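Long-range contact in microtubule-associated protein 1A/1B, light chain 3 (Trypanosoma brucei brucei, PDB 3W1Y), which belongs to the ATG8 family of ubiquitin-like autophagy proteins and probably acts on membranes through conjugation to phosphatidylethanolamine: residues L89-I101 and D123-T135. Numbering follows the deposited sequence.
Sequences LLLEEGQAVFVFI and DGFLYVSYGVENT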
# COMPACT_ATOMS: atom_id res chain seq x y z
N LEU A 89 9.42 -4.04 8.07
CA LEU A 89 9.13 -3.09 9.15
C LEU A 89 8.25 -3.72 10.24
O LEU A 89 7.93 -3.09 11.25
CB LEU A 89 8.42 -1.84 8.59
CG LEU A 89 9.18 -0.90 7.65
CD1 LEU A 89 8.27 0.18 7.12
CD2 LEU A 89 10.36 -0.30 8.36
N LEU A 90 7.85 -4.97 9.99
CA LEU A 90 6.90 -5.71 10.82
C LEU A 90 5.72 -4.86 11.33
O LEU A 90 5.47 -4.76 12.54
CB LEU A 90 7.63 -6.44 11.96
CG LEU A 90 8.68 -7.45 11.47
CD1 LEU A 90 9.81 -7.64 12.47
CD2 LEU A 90 8.04 -8.78 11.05
N LEU A 91 5.00 -4.26 10.38
CA LEU A 91 3.86 -3.39 10.68
C LEU A 91 2.63 -4.18 11.15
O LEU A 91 2.31 -5.23 10.60
CB LEU A 91 3.47 -2.57 9.45
CG LEU A 91 4.47 -1.62 8.80
CD1 LEU A 91 3.75 -0.94 7.64
CD2 LEU A 91 5.03 -0.59 9.79
N GLU A 92 1.95 -3.63 12.16
CA GLU A 92 0.70 -4.20 12.69
C GLU A 92 -0.51 -3.98 11.77
O GLU A 92 -0.38 -3.37 10.71
CB GLU A 92 0.39 -3.58 14.05
CG GLU A 92 1.32 -4.00 15.19
CD GLU A 92 0.79 -3.55 16.55
OE1 GLU A 92 0.46 -2.34 16.70
OE2 GLU A 92 0.71 -4.41 17.47
N GLU A 93 -1.67 -4.48 12.20
CA GLU A 93 -2.93 -4.37 11.43
C GLU A 93 -3.40 -2.94 11.12
O GLU A 93 -3.95 -2.68 10.03
CB GLU A 93 -4.06 -5.13 12.12
CG GLU A 93 -4.28 -6.55 11.58
CD GLU A 93 -5.22 -7.39 12.45
OE1 GLU A 93 -6.02 -6.82 13.26
OE2 GLU A 93 -5.17 -8.64 12.32
N GLY A 94 -3.19 -2.02 12.05
CA GLY A 94 -3.65 -0.64 11.85
C GLY A 94 -2.66 0.26 11.11
O GLY A 94 -2.79 1.49 11.18
N GLN A 95 -1.70 -0.35 10.41
CA GLN A 95 -0.58 0.38 9.81
C GLN A 95 -0.40 0.17 8.31
O GLN A 95 -0.34 -0.95 7.82
CB GLN A 95 0.72 0.04 10.53
CG GLN A 95 0.67 0.21 12.04
CD GLN A 95 2.02 -0.02 12.69
OE1 GLN A 95 2.44 -1.17 12.88
NE2 GLN A 95 2.69 1.06 13.04
N ALA A 96 -0.31 1.27 7.58
CA ALA A 96 -0.03 1.23 6.15
C ALA A 96 1.32 1.87 5.89
O ALA A 96 1.73 2.79 6.61
CB ALA A 96 -1.11 1.97 5.39
N VAL A 97 2.02 1.39 4.87
CA VAL A 97 3.23 2.05 4.38
C VAL A 97 2.97 2.57 2.98
O VAL A 97 2.38 1.87 2.17
CB VAL A 97 4.48 1.10 4.44
CG1 VAL A 97 4.28 -0.14 3.59
CG2 VAL A 97 5.77 1.85 4.05
N PHE A 98 3.36 3.81 2.70
CA PHE A 98 3.34 4.35 1.34
C PHE A 98 4.76 4.78 0.95
O PHE A 98 5.55 5.17 1.82
CB PHE A 98 2.33 5.51 1.20
CG PHE A 98 2.31 6.45 2.38
CD1 PHE A 98 3.10 7.61 2.38
CD2 PHE A 98 1.52 6.18 3.50
CE1 PHE A 98 3.12 8.49 3.48
CE2 PHE A 98 1.52 7.05 4.61
CZ PHE A 98 2.33 8.21 4.60
N VAL A 99 5.09 4.67 -0.33
CA VAL A 99 6.43 4.99 -0.85
C VAL A 99 6.45 6.08 -1.94
O VAL A 99 5.51 6.20 -2.73
CB VAL A 99 7.19 3.73 -1.36
CG1 VAL A 99 7.44 2.74 -0.22
CG2 VAL A 99 6.46 3.06 -2.50
N PHE A 100 7.55 6.83 -1.98
CA PHE A 100 7.75 7.94 -2.89
C PHE A 100 9.05 7.82 -3.65
O PHE A 100 10.06 7.39 -3.11
CB PHE A 100 7.74 9.28 -2.13
CG PHE A 100 6.54 9.48 -1.29
CD1 PHE A 100 6.50 9.01 0.02
CD2 PHE A 100 5.40 10.11 -1.81
CE1 PHE A 100 5.36 9.19 0.82
CE2 PHE A 100 4.25 10.29 -1.03
CZ PHE A 100 4.23 9.83 0.27
N ILE A 101 9.01 8.21 -4.91
CA ILE A 101 10.21 8.41 -5.69
C ILE A 101 10.21 9.88 -6.08
O ILE A 101 9.35 10.33 -6.82
CB ILE A 101 10.29 7.48 -6.93
CG1 ILE A 101 10.57 6.04 -6.51
CG2 ILE A 101 11.47 7.88 -7.79
CD1 ILE A 101 9.37 5.22 -6.29
N ASP A 123 24.79 6.72 -8.27
CA ASP A 123 25.52 5.71 -7.49
C ASP A 123 24.96 4.29 -7.69
O ASP A 123 25.49 3.33 -7.14
CB ASP A 123 25.65 6.06 -5.98
CG ASP A 123 24.33 5.99 -5.21
OD1 ASP A 123 23.30 5.45 -5.68
OD2 ASP A 123 24.30 6.52 -4.07
N GLY A 124 23.89 4.16 -8.47
CA GLY A 124 23.33 2.85 -8.76
C GLY A 124 22.09 2.45 -7.97
O GLY A 124 21.39 1.53 -8.38
N PHE A 125 21.83 3.11 -6.84
CA PHE A 125 20.65 2.77 -6.03
C PHE A 125 19.42 3.47 -6.58
O PHE A 125 19.53 4.57 -7.15
CB PHE A 125 20.77 3.24 -4.57
CG PHE A 125 21.57 2.31 -3.67
CD1 PHE A 125 22.86 2.66 -3.28
CD2 PHE A 125 21.00 1.15 -3.16
CE1 PHE A 125 23.61 1.83 -2.43
CE2 PHE A 125 21.73 0.32 -2.31
CZ PHE A 125 23.05 0.67 -1.96
N LEU A 126 18.26 2.83 -6.40
CA LEU A 126 16.97 3.50 -6.47
C LEU A 126 16.62 3.97 -5.04
O LEU A 126 16.47 3.13 -4.15
CB LEU A 126 15.89 2.54 -6.98
CG LEU A 126 14.51 3.14 -7.10
CD1 LEU A 126 14.52 4.38 -8.02
CD2 LEU A 126 13.50 2.08 -7.57
N TYR A 127 16.57 5.29 -4.83
CA TYR A 127 16.26 5.87 -3.54
C TYR A 127 14.76 6.03 -3.36
O TYR A 127 14.06 6.50 -4.26
CB TYR A 127 16.99 7.21 -3.38
CG TYR A 127 18.46 6.99 -3.04
CD1 TYR A 127 19.41 6.84 -4.04
CD2 TYR A 127 18.87 6.89 -1.71
CE1 TYR A 127 20.74 6.61 -3.73
CE2 TYR A 127 20.19 6.67 -1.39
CZ TYR A 127 21.13 6.52 -2.40
OH TYR A 127 22.46 6.30 -2.09
N VAL A 128 14.26 5.61 -2.20
CA VAL A 128 12.83 5.61 -1.92
C VAL A 128 12.60 6.15 -0.48
O VAL A 128 13.29 5.74 0.48
CB VAL A 128 12.21 4.19 -2.07
CG1 VAL A 128 10.76 4.18 -1.65
CG2 VAL A 128 12.37 3.65 -3.50
N SER A 129 11.64 7.07 -0.36
CA SER A 129 11.15 7.53 0.92
C SER A 129 9.90 6.75 1.24
O SER A 129 9.04 6.54 0.38
CB SER A 129 10.80 9.01 0.88
OG SER A 129 11.90 9.76 0.43
N TYR A 130 9.78 6.36 2.50
CA TYR A 130 8.59 5.71 2.95
C TYR A 130 7.99 6.42 4.17
O TYR A 130 8.72 6.93 5.04
CB TYR A 130 8.85 4.22 3.22
CG TYR A 130 9.66 3.91 4.46
CD1 TYR A 130 9.05 3.69 5.71
CD2 TYR A 130 11.05 3.81 4.39
CE1 TYR A 130 9.81 3.40 6.85
CE2 TYR A 130 11.79 3.51 5.49
CZ TYR A 130 11.19 3.30 6.72
OH TYR A 130 12.01 2.99 7.79
N GLY A 131 6.67 6.47 4.21
CA GLY A 131 5.97 6.88 5.41
C GLY A 131 5.06 5.76 5.88
O GLY A 131 4.47 5.05 5.07
N VAL A 132 4.95 5.60 7.19
CA VAL A 132 4.01 4.65 7.77
C VAL A 132 2.82 5.44 8.31
O VAL A 132 3.00 6.44 9.01
CB VAL A 132 4.68 3.85 8.89
CG1 VAL A 132 3.66 3.03 9.69
CG2 VAL A 132 5.78 2.95 8.33
N GLU A 133 1.61 5.02 7.98
CA GLU A 133 0.44 5.67 8.58
C GLU A 133 -0.42 4.73 9.42
O GLU A 133 -0.67 3.60 9.04
CB GLU A 133 -0.40 6.40 7.54
CG GLU A 133 -1.19 7.56 8.16
CD GLU A 133 -0.28 8.55 8.87
OE1 GLU A 133 0.74 8.98 8.25
OE2 GLU A 133 -0.57 8.86 10.04
N ASN A 134 -0.84 5.21 10.59
CA ASN A 134 -1.55 4.37 11.55
C ASN A 134 -3.07 4.59 11.44
O ASN A 134 -3.72 5.03 12.39
CB ASN A 134 -1.00 4.57 12.98
CG ASN A 134 0.46 4.10 13.13
OD1 ASN A 134 0.74 3.04 13.71
ND2 ASN A 134 1.41 4.90 12.62
N THR A 135 -3.61 4.26 10.25
CA THR A 135 -5.04 4.35 9.89
C THR A 135 -5.97 4.57 11.08
O THR A 135 -6.71 3.67 11.48
CB THR A 135 -5.52 3.10 9.11
OG1 THR A 135 -4.50 2.65 8.20
CG2 THR A 135 -6.81 3.41 8.35
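Strands 96-100 and 126-133 run antiparallel, Ala96, Phe98 and Phe100 forming the hydrogen-bonded pairs with Glu133, Gly131 and Ser129; they are the outermost strand within this chain and its inner neighbour in the ubiquitin-like sheet of the ATG8 fold. Strand 33-40 continues the sheet beyond 126-133. Val97, Val99, Tyr130 and Val132 line the face packed by helix 78-88, where Leu85 touches Val97, Val99 and Tyr130. Leu89 lays CD1 obliquely against the Tyr130 ring, 3.6 Å from CE1, while the Tyr130 hydroxyl is hydrogen-bonded to the backbone O of Asp66. Leu91 CD2 meets both methyls of Val132 tip to tip, CG1 at 3.9 Å.

On the other face, Phe98 takes the cramped rotamer with CG between backbone N and carbonyl carbon (chi1 41°), which turns its ring over Gly131. The carbonyl oxygen of Gly131 sits 3.4 Å above the ring centre, and its CA makes a CH-pi contact. Glu133 CB abuts the ring edge, 3.6 Å from Phe98 CE2; Glu133 OE1 forms a salt bridge to a basic side chain of another protein's chain. Beyond the strands, Gln95 OE1 accepts from Glu92 N, and Gln95 NE2 donates to Asn134 OD1 (2.9 Å), bent to 133° at the hydrogen.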